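Local coordinates for protein C-domain type II peptide synthetase (Streptomyces globisporus, PDB 4ZNM) that belongs to the condensation-domain family of nonribosomal peptide synthetases, two-lobed proteins of the CoA-dependent acyltransferase superfamily, here in a form probably free-standing, at residues I311-L316 and L345-L350; P292-G297 and V370-H375; V72-L77 and P188-H193; A162-V167 and D305-F310. All coordinates share one frame; numbering follows the deposited sequence.

Contact 1 of 4, residues I311-L316 and L345-L350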
loop_
_atom_site.group_PDB
_atom_site.type_symbol
_atom_site.label_atom_id
_atom_site.label_comp_id
_atom_site.label_asym_id
_atom_site.label_seq_id
_atom_site.Cartn_x
_atom_site.Cartn_y
_atom_site.Cartn_z
ATOM N N ILE A 311 7.518 -1.118 -3.897
ATOM C CA ILE A 311 7.322 -2.008 -2.763
ATOM C C ILE A 311 7.707 -3.443 -3.144
ATOM O O ILE A 311 7.663 -3.820 -4.321
ATOM C CB ILE A 311 5.889 -1.938 -2.227
ATOM C CG1 ILE A 311 4.871 -2.240 -3.322
ATOM C CG2 ILE A 311 5.650 -0.566 -1.560
ATOM C CD1 ILE A 311 3.418 -2.220 -2.806
ATOM N N ASN A 312 8.083 -4.234 -2.147
ATOM C CA ASN A 312 8.636 -5.575 -2.407
ATOM C C ASN A 312 8.055 -6.613 -1.428
ATOM O O ASN A 312 8.069 -6.446 -0.223
ATOM C CB ASN A 312 10.153 -5.522 -2.326
ATOM C CG ASN A 312 10.804 -6.854 -2.616
ATOM O OD1 ASN A 312 10.443 -7.556 -3.579
ATOM N ND2 ASN A 312 11.769 -7.212 -1.782
ATOM N N PHE A 313 7.472 -7.647 -2.005
ATOM C CA PHE A 313 6.892 -8.783 -1.289
ATOM C C PHE A 313 8.009 -9.503 -0.536
ATOM O O PHE A 313 9.006 -9.897 -1.138
ATOM C CB PHE A 313 6.208 -9.672 -2.347
ATOM C CG PHE A 313 5.330 -10.767 -1.824
ATOM C CD1 PHE A 313 3.964 -10.565 -1.653
ATOM C CD2 PHE A 313 5.862 -12.039 -1.590
ATOM C CE1 PHE A 313 3.131 -11.597 -1.247
ATOM C CE2 PHE A 313 5.043 -13.076 -1.179
ATOM C CZ PHE A 313 3.668 -12.850 -1.014
ATOM N N LEU A 314 7.873 -9.616 0.781
ATOM C CA LEU A 314 8.978 -10.018 1.644
ATOM C C LEU A 314 8.498 -11.060 2.669
ATOM O O LEU A 314 7.741 -10.737 3.589
ATOM C CB LEU A 314 9.555 -8.801 2.363
ATOM C CG LEU A 314 10.688 -9.068 3.357
ATOM C CD1 LEU A 314 11.912 -9.633 2.635
ATOM C CD2 LEU A 314 11.043 -7.813 4.165
ATOM N N PRO A 315 8.912 -12.320 2.509
ATOM C CA PRO A 315 8.327 -13.319 3.416
ATOM C C PRO A 315 8.993 -13.340 4.789
ATOM O O PRO A 315 10.220 -13.326 4.899
ATOM C CB PRO A 315 8.532 -14.636 2.667
ATOM C CG PRO A 315 9.604 -14.371 1.668
ATOM C CD PRO A 315 9.557 -12.927 1.335
ATOM N N LEU A 316 8.156 -13.354 5.823
ATOM C CA LEU A 316 8.606 -13.327 7.220
ATOM C C LEU A 316 8.215 -14.634 7.872
ATOM O O LEU A 316 7.028 -14.880 8.077
ATOM C CB LEU A 316 7.974 -12.152 7.980
ATOM C CG LEU A 316 8.269 -10.781 7.387
ATOM C CD1 LEU A 316 7.647 -9.659 8.166
ATOM C CD2 LEU A 316 9.751 -10.545 7.253
ATOM N N LEU A 345 15.649 -9.499 -0.901
ATOM C CA LEU A 345 15.756 -9.630 -2.354
ATOM C C LEU A 345 14.452 -9.319 -3.076
ATOM O O LEU A 345 13.368 -9.587 -2.543
ATOM C CB LEU A 345 16.176 -11.058 -2.717
ATOM C CG LEU A 345 17.568 -11.546 -2.284
ATOM C CD1 LEU A 345 17.700 -13.004 -2.650
ATOM C CD2 LEU A 345 18.676 -10.720 -2.944
ATOM N N PRO A 346 14.550 -8.818 -4.314
ATOM C CA PRO A 346 13.326 -8.706 -5.113
ATOM C C PRO A 346 12.654 -10.064 -5.221
ATOM O O PRO A 346 13.300 -11.036 -5.654
ATOM C CB PRO A 346 13.817 -8.225 -6.484
ATOM C CG PRO A 346 15.281 -7.926 -6.324
ATOM C CD PRO A 346 15.763 -8.648 -5.134
ATOM N N PHE A 347 11.375 -10.128 -4.856
ATOM C CA PHE A 347 10.705 -11.405 -4.723
ATOM C C PHE A 347 10.729 -12.237 -6.013
ATOM O O PHE A 347 10.835 -13.452 -5.948
ATOM C CB PHE A 347 9.256 -11.207 -4.264
ATOM C CG PHE A 347 8.569 -12.493 -3.881
ATOM C CD1 PHE A 347 7.557 -13.008 -4.649
ATOM C CD2 PHE A 347 8.950 -13.187 -2.750
ATOM C CE1 PHE A 347 6.913 -14.199 -4.295
ATOM C CE2 PHE A 347 8.310 -14.366 -2.394
ATOM C CZ PHE A 347 7.299 -14.868 -3.172
ATOM N N SER A 348 10.626 -11.596 -7.177
ATOM C CA SER A 348 10.593 -12.331 -8.441
ATOM C C SER A 348 11.908 -13.094 -8.676
ATOM O O SER A 348 11.919 -14.118 -9.361
ATOM C CB SER A 348 10.310 -11.383 -9.617
ATOM O OG SER A 348 11.413 -10.519 -9.806
ATOM N N ARG A 349 12.991 -12.623 -8.065
ATOM C CA ARG A 349 14.276 -13.329 -8.081
ATOM C C ARG A 349 14.446 -14.353 -6.949
ATOM O O ARG A 349 15.223 -15.300 -7.059
ATOM C CB ARG A 349 15.432 -12.314 -8.003
ATOM C CG ARG A 349 15.637 -11.502 -9.285
ATOM C CD ARG A 349 16.017 -12.378 -10.488
ATOM N NE ARG A 349 16.006 -11.620 -11.742
ATOM C CZ ARG A 349 17.059 -10.984 -12.255
ATOM N NH1 ARG A 349 16.936 -10.321 -13.403
ATOM N NH2 ARG A 349 18.230 -10.997 -11.623
ATOM N N LEU A 350 13.744 -14.138 -5.850
ATOM C CA LEU A 350 13.832 -15.046 -4.720
ATOM C C LEU A 350 12.986 -16.301 -4.956
ATOM O O LEU A 350 13.416 -17.392 -4.663
ATOM C CB LEU A 350 13.381 -14.347 -3.444
ATOM C CG LEU A 350 13.108 -15.228 -2.218
ATOM C CD1 LEU A 350 14.338 -16.060 -1.918
ATOM C CD2 LEU A 350 12.721 -14.418 -1.003
HETATM O O HOH W 1 11.499 -11.012 -1.322
#

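Contact 2 of 4, residues P292-G297 and V370-H375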
loop_
_atom_site.group_PDB
_atom_site.type_symbol
_atom_site.label_atom_id
_atom_site.label_comp_id
_atom_site.label_asym_id
_atom_site.label_seq_id
_atom_site.Cartn_x
_atom_site.Cartn_y
_atom_site.Cartn_z
ATOM N N PRO A 292 3.806 -12.910 4.437
ATOM C CA PRO A 292 4.554 -11.877 3.735
ATOM C C PRO A 292 4.138 -10.489 4.184
ATOM O O PRO A 292 2.992 -10.266 4.618
ATOM C CB PRO A 292 4.169 -12.089 2.257
ATOM C CG PRO A 292 2.868 -12.779 2.304
ATOM C CD PRO A 292 2.803 -13.552 3.565
ATOM N N THR A 293 5.086 -9.571 4.102
ATOM C CA THR A 293 4.793 -8.158 4.221
ATOM C C THR A 293 5.198 -7.556 2.896
ATOM O O THR A 293 5.732 -8.268 2.041
ATOM C CB THR A 293 5.574 -7.497 5.405
ATOM O OG1 THR A 293 5.020 -6.205 5.694
ATOM C CG2 THR A 293 7.053 -7.347 5.078
ATOM N N PHE A 294 4.961 -6.256 2.727
ATOM C CA PHE A 294 5.587 -5.494 1.646
ATOM C C PHE A 294 6.575 -4.556 2.297
ATOM O O PHE A 294 6.210 -3.750 3.171
ATOM C CB PHE A 294 4.584 -4.658 0.828
ATOM C CG PHE A 294 3.852 -5.412 -0.217
ATOM C CD1 PHE A 294 4.476 -5.764 -1.401
ATOM C CD2 PHE A 294 2.507 -5.698 -0.057
ATOM C CE1 PHE A 294 3.791 -6.417 -2.395
ATOM C CE2 PHE A 294 1.807 -6.367 -1.029
ATOM C CZ PHE A 294 2.447 -6.744 -2.210
ATOM N N SER A 295 7.830 -4.631 1.882
ATOM C CA SER A 295 8.776 -3.638 2.346
ATOM C C SER A 295 8.575 -2.361 1.525
ATOM O O SER A 295 7.924 -2.395 0.489
ATOM C CB SER A 295 10.198 -4.152 2.208
ATOM O OG SER A 295 10.549 -4.148 0.835
ATOM N N GLY A 296 9.165 -1.253 1.965
ATOM C CA GLY A 296 9.059 -0.010 1.217
ATOM C C GLY A 296 9.834 -0.050 -0.107
ATOM O O GLY A 296 9.448 0.614 -1.072
ATOM N N GLY A 297 10.944 -0.791 -0.149
ATOM C CA GLY A 297 11.721 -0.962 -1.381
ATOM C C GLY A 297 12.544 0.277 -1.754
ATOM O O GLY A 297 13.079 0.372 -2.856
ATOM N N VAL A 370 -1.405 -10.859 3.271
ATOM C CA VAL A 370 -0.257 -9.998 3.451
ATOM C C VAL A 370 -0.555 -9.015 4.591
ATOM O O VAL A 370 -1.659 -8.486 4.687
ATOM C CB VAL A 370 0.045 -9.206 2.159
ATOM C CG1 VAL A 370 1.248 -8.333 2.331
ATOM C CG2 VAL A 370 0.275 -10.135 0.972
ATOM N N PHE A 371 0.442 -8.714 5.397
ATOM C CA PHE A 371 0.279 -7.771 6.495
ATOM C C PHE A 371 1.355 -6.706 6.353
ATOM O O PHE A 371 2.527 -6.993 6.529
ATOM C CB PHE A 371 0.365 -8.501 7.828
ATOM C CG PHE A 371 -0.117 -7.690 9.024
ATOM C CD1 PHE A 371 0.715 -6.794 9.656
ATOM C CD2 PHE A 371 -1.392 -7.872 9.522
ATOM C CE1 PHE A 371 0.269 -6.053 10.756
ATOM C CE2 PHE A 371 -1.851 -7.145 10.623
ATOM C CZ PHE A 371 -1.012 -6.234 11.241
ATOM N N GLN A 372 0.954 -5.488 5.994
ATOM C CA GLN A 372 1.917 -4.440 5.665
ATOM C C GLN A 372 1.723 -3.163 6.431
ATOM O O GLN A 372 0.615 -2.776 6.742
ATOM C CB GLN A 372 1.872 -4.095 4.163
ATOM C CG GLN A 372 0.909 -3.036 3.708
ATOM C CD GLN A 372 1.178 -2.601 2.276
ATOM O OE1 GLN A 372 0.344 -2.790 1.408
ATOM N NE2 GLN A 372 2.341 -2.002 2.032
ATOM N N ALA A 373 2.833 -2.484 6.653
ATOM C CA ALA A 373 2.823 -1.102 7.089
ATOM C C ALA A 373 2.966 -0.236 5.850
ATOM O O ALA A 373 3.798 -0.477 5.002
ATOM C CB ALA A 373 3.966 -0.836 8.094
ATOM N N VAL A 374 2.130 0.774 5.746
ATOM C CA VAL A 374 2.261 1.765 4.705
ATOM C C VAL A 374 3.564 2.515 4.891
ATOM O O VAL A 374 3.867 2.998 5.980
ATOM C CB VAL A 374 1.072 2.749 4.728
ATOM C CG1 VAL A 374 1.261 3.834 3.694
ATOM C CG2 VAL A 374 -0.204 2.028 4.455
ATOM N N HIS A 375 4.321 2.627 3.812
ATOM C CA HIS A 375 5.594 3.322 3.835
ATOM C C HIS A 375 5.456 4.672 3.139
ATOM O O HIS A 375 5.218 4.767 1.933
ATOM C CB HIS A 375 6.674 2.471 3.165
ATOM C CG HIS A 375 7.998 3.154 3.071
ATOM N ND1 HIS A 375 8.890 3.213 4.122
ATOM C CD2 HIS A 375 8.581 3.817 2.044
ATOM C CE1 HIS A 375 9.963 3.888 3.747
ATOM N NE2 HIS A 375 9.801 4.266 2.491
HETATM O O HOH W 2 5.452 -3.650 5.980
HETATM O O HOH W 3 5.255 -0.976 2.116
#

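Contact 3 of 4, residues V72-L77 and P188-H193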
loop_
_atom_site.group_PDB
_atom_site.type_symbol
_atom_site.label_atom_id
_atom_site.label_comp_id
_atom_site.label_asym_id
_atom_site.label_seq_id
_atom_site.Cartn_x
_atom_site.Cartn_y
_atom_site.Cartn_z
ATOM N N VAL A 72 4.392 15.804 -16.383
ATOM C CA VAL A 72 5.577 16.015 -17.204
ATOM C C VAL A 72 6.805 15.675 -16.363
ATOM O O VAL A 72 7.750 15.091 -16.857
ATOM C CB VAL A 72 5.671 17.419 -17.728
ATOM C CG1 VAL A 72 7.047 17.675 -18.313
ATOM C CG2 VAL A 72 4.558 17.697 -18.763
ATOM N N ARG A 73 6.766 16.051 -15.090
ATOM C CA ARG A 73 7.896 15.871 -14.178
ATOM C C ARG A 73 8.296 14.411 -13.936
ATOM O O ARG A 73 9.477 14.109 -13.800
ATOM C CB ARG A 73 7.545 16.518 -12.842
ATOM C CG ARG A 73 8.536 16.296 -11.729
ATOM C CD ARG A 73 8.221 17.212 -10.561
ATOM N NE ARG A 73 9.055 16.895 -9.418
ATOM C CZ ARG A 73 10.238 17.443 -9.163
ATOM N NH1 ARG A 73 10.744 18.397 -9.949
ATOM N NH2 ARG A 73 10.911 17.044 -8.093
ATOM N N HIS A 74 7.309 13.523 -13.866
ATOM C CA HIS A 74 7.536 12.127 -13.475
ATOM C C HIS A 74 7.187 11.161 -14.614
ATOM O O HIS A 74 6.005 10.936 -14.917
ATOM C CB HIS A 74 6.711 11.774 -12.242
ATOM C CG HIS A 74 7.112 12.532 -11.019
ATOM N ND1 HIS A 74 8.331 12.348 -10.399
ATOM C CD2 HIS A 74 6.464 13.489 -10.306
ATOM C CE1 HIS A 74 8.425 13.176 -9.370
ATOM N NE2 HIS A 74 7.302 13.873 -9.290
ATOM N N GLU A 75 8.212 10.572 -15.217
ATOM C CA GLU A 75 8.008 9.613 -16.325
ATOM C C GLU A 75 7.111 8.436 -15.972
ATOM O O GLU A 75 6.368 7.962 -16.825
ATOM C CB GLU A 75 9.340 9.049 -16.820
ATOM C CG GLU A 75 10.086 10.025 -17.660
ATOM C CD GLU A 75 11.472 9.561 -18.083
ATOM O OE1 GLU A 75 11.866 8.398 -17.787
ATOM O OE2 GLU A 75 12.159 10.394 -18.724
ATOM N N ALA A 76 7.185 7.945 -14.740
ATOM C CA ALA A 76 6.342 6.830 -14.351
ATOM C C ALA A 76 4.870 7.165 -14.584
ATOM O O ALA A 76 4.082 6.266 -14.819
ATOM C CB ALA A 76 6.566 6.452 -12.901
ATOM N N LEU A 77 4.508 8.450 -14.514
ATOM C CA LEU A 77 3.101 8.855 -14.644
ATOM C C LEU A 77 2.651 8.972 -16.098
ATOM O O LEU A 77 1.509 9.345 -16.364
ATOM C CB LEU A 77 2.840 10.211 -13.962
ATOM C CG LEU A 77 3.015 10.243 -12.432
ATOM C CD1 LEU A 77 2.685 11.606 -11.873
ATOM C CD2 LEU A 77 2.162 9.204 -11.783
ATOM N N PRO A 188 13.795 19.362 -5.559
ATOM C CA PRO A 188 14.989 18.695 -6.082
ATOM C C PRO A 188 14.722 18.047 -7.454
ATOM O O PRO A 188 13.591 17.723 -7.779
ATOM C CB PRO A 188 15.297 17.649 -5.009
ATOM C CG PRO A 188 13.976 17.371 -4.353
ATOM C CD PRO A 188 13.252 18.683 -4.366
ATOM N N GLU A 189 15.750 17.878 -8.262
ATOM C CA GLU A 189 15.601 17.176 -9.522
ATOM C C GLU A 189 15.337 15.696 -9.213
ATOM O O GLU A 189 16.080 15.079 -8.463
ATOM C CB GLU A 189 16.855 17.355 -10.388
ATOM C CG GLU A 189 16.696 16.967 -11.867
ATOM C CD GLU A 189 15.756 17.893 -12.644
ATOM O OE1 GLU A 189 15.500 19.043 -12.198
ATOM O OE2 GLU A 189 15.274 17.459 -13.714
ATOM N N PRO A 190 14.248 15.130 -9.749
ATOM C CA PRO A 190 14.013 13.751 -9.341
ATOM C C PRO A 190 14.714 12.747 -10.229
ATOM O O PRO A 190 14.940 12.967 -11.414
ATOM C CB PRO A 190 12.492 13.609 -9.461
ATOM C CG PRO A 190 12.134 14.525 -10.593
ATOM C CD PRO A 190 13.149 15.658 -10.584
ATOM N N ALA A 191 15.045 11.623 -9.640
ATOM C CA ALA A 191 15.472 10.480 -10.424
ATOM C C ALA A 191 14.191 9.881 -11.035
ATOM O O ALA A 191 13.136 9.859 -10.396
ATOM C CB ALA A 191 16.202 9.482 -9.561
ATOM N N GLN A 192 14.265 9.441 -12.279
ATOM C CA GLN A 192 13.120 8.791 -12.899
ATOM C C GLN A 192 13.065 7.284 -12.570
ATOM O O GLN A 192 14.090 6.648 -12.271
ATOM C CB GLN A 192 13.177 8.992 -14.405
ATOM C CG GLN A 192 13.124 10.435 -14.842
ATOM C CD GLN A 192 11.830 11.111 -14.455
ATOM O OE1 GLN A 192 10.828 10.473 -14.174
ATOM N NE2 GLN A 192 11.862 12.413 -14.413
ATOM N N HIS A 193 11.873 6.703 -12.629
ATOM C CA HIS A 193 11.740 5.307 -12.293
ATOM C C HIS A 193 12.604 4.409 -13.206
ATOM O O HIS A 193 13.064 3.380 -12.763
ATOM C CB HIS A 193 10.305 4.856 -12.390
ATOM C CG HIS A 193 10.105 3.450 -11.933
ATOM N ND1 HIS A 193 9.821 2.421 -12.802
ATOM C CD2 HIS A 193 10.186 2.891 -10.702
ATOM C CE1 HIS A 193 9.723 1.287 -12.126
ATOM N NE2 HIS A 193 9.954 1.539 -10.851
HETATM O O HOH W 4 10.134 10.236 -10.691
HETATM O O HOH W 5 9.345 8.299 -12.673
#

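Contact 4 of 4, residues A162-V167 and D305-F310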
loop_
_atom_site.group_PDB
_atom_site.type_symbol
_atom_site.label_atom_id
_atom_site.label_comp_id
_atom_site.label_asym_id
_atom_site.label_seq_id
_atom_site.Cartn_x
_atom_site.Cartn_y
_atom_site.Cartn_z
ATOM N N ALA A 162 2.422 4.106 -2.081
ATOM C CA ALA A 162 2.007 5.109 -1.084
ATOM C C ALA A 162 3.025 6.239 -0.979
ATOM O O ALA A 162 2.660 7.420 -0.971
ATOM C CB ALA A 162 1.768 4.467 0.265
ATOM N N TRP A 163 4.300 5.896 -0.971
ATOM C CA TRP A 163 5.357 6.908 -0.854
ATOM C C TRP A 163 5.315 7.835 -2.066
ATOM O O TRP A 163 5.419 9.074 -1.945
ATOM C CB TRP A 163 6.736 6.228 -0.705
ATOM C CG TRP A 163 7.917 7.158 -0.631
ATOM C CD1 TRP A 163 8.419 7.908 -1.631
ATOM C CD2 TRP A 163 8.767 7.385 0.503
ATOM N NE1 TRP A 163 9.515 8.600 -1.203
ATOM C CE2 TRP A 163 9.752 8.299 0.105
ATOM C CE3 TRP A 163 8.777 6.914 1.816
ATOM C CZ2 TRP A 163 10.748 8.750 0.966
ATOM C CZ3 TRP A 163 9.762 7.364 2.674
ATOM C CH2 TRP A 163 10.734 8.276 2.246
ATOM N N ALA A 164 5.090 7.252 -3.237
ATOM C CA ALA A 164 4.979 8.047 -4.463
ATOM C C ALA A 164 3.815 9.024 -4.412
ATOM O O ALA A 164 3.912 10.116 -4.953
ATOM C CB ALA A 164 4.827 7.132 -5.703
HETATM N N MSE A 165 2.706 8.623 -3.794
HETATM C CA MSE A 165 1.517 9.484 -3.711
HETATM C C MSE A 165 1.831 10.705 -2.805
HETATM O O MSE A 165 1.423 11.818 -3.070
HETATM C CB MSE A 165 0.311 8.719 -3.155
HETATM C CG MSE A 165 -0.293 7.692 -4.089
HETATM SE SE MSE A 165 -1.116 8.471 -5.652
HETATM C CE MSE A 165 -2.268 9.757 -4.792
ATOM N N HIS A 166 2.578 10.478 -1.749
ATOM C CA HIS A 166 3.027 11.586 -0.890
ATOM C C HIS A 166 3.885 12.558 -1.730
ATOM O O HIS A 166 3.651 13.772 -1.698
ATOM C CB HIS A 166 3.770 11.051 0.302
ATOM C CG HIS A 166 4.483 12.099 1.087
ATOM N ND1 HIS A 166 4.007 12.579 2.291
ATOM C CD2 HIS A 166 5.639 12.771 0.843
ATOM C CE1 HIS A 166 4.838 13.496 2.756
ATOM N NE2 HIS A 166 5.835 13.635 1.894
ATOM N N VAL A 167 4.816 12.029 -2.530
ATOM C CA VAL A 167 5.662 12.850 -3.408
ATOM C C VAL A 167 4.825 13.631 -4.442
ATOM O O VAL A 167 5.073 14.824 -4.689
ATOM C CB VAL A 167 6.740 11.991 -4.111
ATOM C CG1 VAL A 167 7.484 12.809 -5.197
ATOM C CG2 VAL A 167 7.775 11.452 -3.080
ATOM N N ASP A 305 12.695 11.061 -4.043
ATOM C CA ASP A 305 11.798 11.962 -4.755
ATOM C C ASP A 305 11.207 11.319 -6.021
ATOM O O ASP A 305 10.655 12.031 -6.873
ATOM C CB ASP A 305 12.553 13.237 -5.128
ATOM C CG ASP A 305 13.035 14.006 -3.888
ATOM O OD1 ASP A 305 12.233 14.134 -2.931
ATOM O OD2 ASP A 305 14.212 14.434 -3.844
ATOM N N THR A 306 11.357 9.998 -6.146
ATOM C CA THR A 306 11.007 9.287 -7.385
ATOM C C THR A 306 9.613 8.684 -7.336
ATOM O O THR A 306 9.302 7.904 -6.425
ATOM C CB THR A 306 11.972 8.131 -7.696
ATOM O OG1 THR A 306 13.303 8.635 -7.826
ATOM C CG2 THR A 306 11.571 7.428 -9.024
ATOM N N VAL A 307 8.819 8.982 -8.359
ATOM C CA VAL A 307 7.501 8.362 -8.523
ATOM C C VAL A 307 7.647 7.041 -9.251
ATOM O O VAL A 307 8.278 6.925 -10.321
ATOM C CB VAL A 307 6.528 9.334 -9.229
ATOM C CG1 VAL A 307 5.176 8.672 -9.552
ATOM C CG2 VAL A 307 6.320 10.569 -8.358
ATOM N N GLY A 308 7.076 6.025 -8.622
ATOM C CA GLY A 308 7.074 4.664 -9.121
ATOM C C GLY A 308 6.519 3.738 -8.037
ATOM O O GLY A 308 6.226 4.179 -6.929
ATOM N N SER A 309 6.385 2.461 -8.334
ATOM C CA SER A 309 5.984 1.489 -7.321
ATOM C C SER A 309 7.183 0.602 -6.961
ATOM O O SER A 309 7.594 -0.290 -7.708
ATOM C CB SER A 309 4.789 0.686 -7.822
ATOM O OG SER A 309 4.305 -0.135 -6.787
ATOM N N PHE A 310 7.726 0.866 -5.779
ATOM C CA PHE A 310 8.964 0.268 -5.293
ATOM C C PHE A 310 8.747 -0.904 -4.357
ATOM O O PHE A 310 9.699 -1.572 -3.991
ATOM C CB PHE A 310 9.785 1.346 -4.543
ATOM C CG PHE A 310 10.446 2.338 -5.453
ATOM C CD1 PHE A 310 9.697 3.239 -6.177
ATOM C CD2 PHE A 310 11.820 2.387 -5.560
ATOM C CE1 PHE A 310 10.303 4.162 -7.008
ATOM C CE2 PHE A 310 12.425 3.301 -6.390
ATOM C CZ PHE A 310 11.670 4.184 -7.119
#

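Contact 1 of 4, residues I311-L316 and L345-L350
N312 and F313 at the start of strand 312-319 dock on the first turn of the short helix 347-350, a buried strand-to-helix contact that is polar at one end and aromatic at the other. The N312 amide bonds on either side of P346, the N-cap residue of that helix. N312 OD1 takes the first helical N-H, F347 N, at 3.0 Å in the carbonyl plane and on a lone pair. N312 ND2 gives a straight bond (166° at the hydrogen) to L345 O at 3.0 Å, meeting that oxygen from above its carbonyl plane, and also bonds E344. A water donates to F313 O and to L345 O, at 2.7 and 2.6 Å, tying the two backbones together. Next to it the edge of F313 points into the face of F347: F313 CD2 stands 3.3 Å above the centre of the F347 ring, the planes 58° apart. In both phenylalanines CG is anti to the backbone N (chi1 about -170°), which points the side chains the same way and sets them side by side. P315 CG meets the L350 methyl CD2 at 4.1 Å. Strand 288-295 hydrogen-bonds this strand, while helix 22-28 packs on P346 and helix 207-219 on L345 and L350.

Contact 2 of 4, residues P292-G297 and V370-H375
The hydroxyl of T293 is held twice: T293 OG1 donates to F371 O at 2.7 Å, and a water donates to T293 OG1 at 2.6 Å. The rotamer explains the first bond, since OG1 lies anti to the backbone N (chi1 -166°) and reaches the neighbouring strand, approaching the carbonyl of F371 slightly tilted from its plane. The same water also donates to F294 O and accepts from A373 N, bridging the two backbones. One direct backbone bond forms, from F371 N to P292 O at 3.1 Å, nearly straight at 168°. Strands 292-295 and 370-373 run the same way but splay by 30°, consistent with the pairing passing from backbone bond to hydroxyl to water. These strands belong to different sheets, the two-stranded 288-295/312-319 ribbon and the five-stranded sheet, and this seam joins them. F294 N is buried here with no partner in the model. The side chains of V370 and F294 cross at about a right angle, V370 CG1 3.8 Å from F294 CD2, and the Q372 amide lies obliquely to the same ring. Farther along, G296 CA sits over the face of H375, 4.1 Å from the ring centroid, as a CH-pi contact, while the H375 ring also meets W163.

Contact 3 of 4, residues V72-L77 and P188-H193
The guanidinium of R73 has P190 on one face and P188 at its edge: P190 CD stands 3.4 Å above the R73 guanidinium plane, offset toward the rim, and P188 O lies near that plane. R73 NH2 donates to P188 O at 2.8 Å, arriving nearly along the C=O axis. The extended arginine chain, with CG anti to the backbone N (chi1 173°), carries the group out over the proline loop, while NE forms a salt bridge with D171. The imidazole of H74 has R73 CG over one face and at its edge a water that also donates to A191 O; H74 CE1 approaches P190 CB obliquely at 4.1 Å. Its NE2 bonds the same D171, so one carboxylate positions two neighbouring side chains. The carboxylate of E75 and the amide of Q192 also stack, their planes 23° apart.

The Q192 amide joins the two segments where helix 60-73 ends and a 3-10 turn begins. Q192 is itself the N-cap residue of helix 193-203, so its side chain ties the end of one helix to the start of another. Q192 NE2 donates to R73 O at 3.0 Å, in its own amide plane and almost straight at 172°, and Q192 OE1 accepts from E75 N at 2.8 Å, the donor sitting above the carbonyl plane. A water adds a further hydrogen to OE1 while accepting from A76 N and H193 N. Because the oxygen faces an N-H and the nitrogen faces a carbonyl, the chemistry fixes the amide's flip: turning it over would set donor against donor and acceptor against acceptor.

Contact 4 of 4, residues A162-V167 and D305-F310
The helix that starts at the HHxxxDG-like signature of condensation domains, here HHTAADA with aspartate D161 and alanine A162 in the glycine place, presents A164 and V167 to the long loop between strands 288-295 and 312-319. The contact is apolar and close. The CA atoms of A164 and V307 are 4.8 Å apart, an approach consistent with the small alanine side chain. A164 CB points at the loop backbone and comes within 3.5 Å of G308 O, while V307 CG1 lies 4.2 Å from A164 CB. One turn later V167 CG1 is placed anti to the backbone N (chi1 171°), which brings it over the loop: V167 CG1 meets V307 CG2 at 4.0 Å and D305 O at 3.7 Å. V307 thus turns CG1 to A164 and CG2 to V167, the two valine side chains sliding past each other in opposite directions.

No hydrogen bond joins the two segments directly. The polar attachment lies around them: D161 bonds A164 N through one carboxylate oxygen and F310 N through the other, and its backbone pairs with that of G308. At the D305 end of the loop segment, W163 NE1 bonds E304 O, and D305 forms a salt bridge with R170. The chemistry thus divides the work: fit between methyl groups and backbone appears to set the spacing of helix and loop, while the directional bonds at both ends of the loop segment probably set where along the helix it lies.

Overall arrangement
The contacts form a path across the chain. Centres of contacts 1 and 2 are about 10 Å apart, those of contacts 2 and 4 about 14 Å, and those of contacts 4 and 3 about 10 Å; contacts 1 and 3 end the path, about 25 Å apart. Contacts 1 and 2 share the ribbon of strands 288-295 and 312-319. The loop between those strands supplies 305-310 to contact 4, and T306 OG1 meets A191 O of contact 3. Along the chain contacts 3 and 4 interlock, as do 4 and 2, while contact 1 falls within the span of contact 2. One excursion thus connects helix 162-180 with the five-stranded sheet, consistent with the floor loop bridging the two lobes of condensation domains.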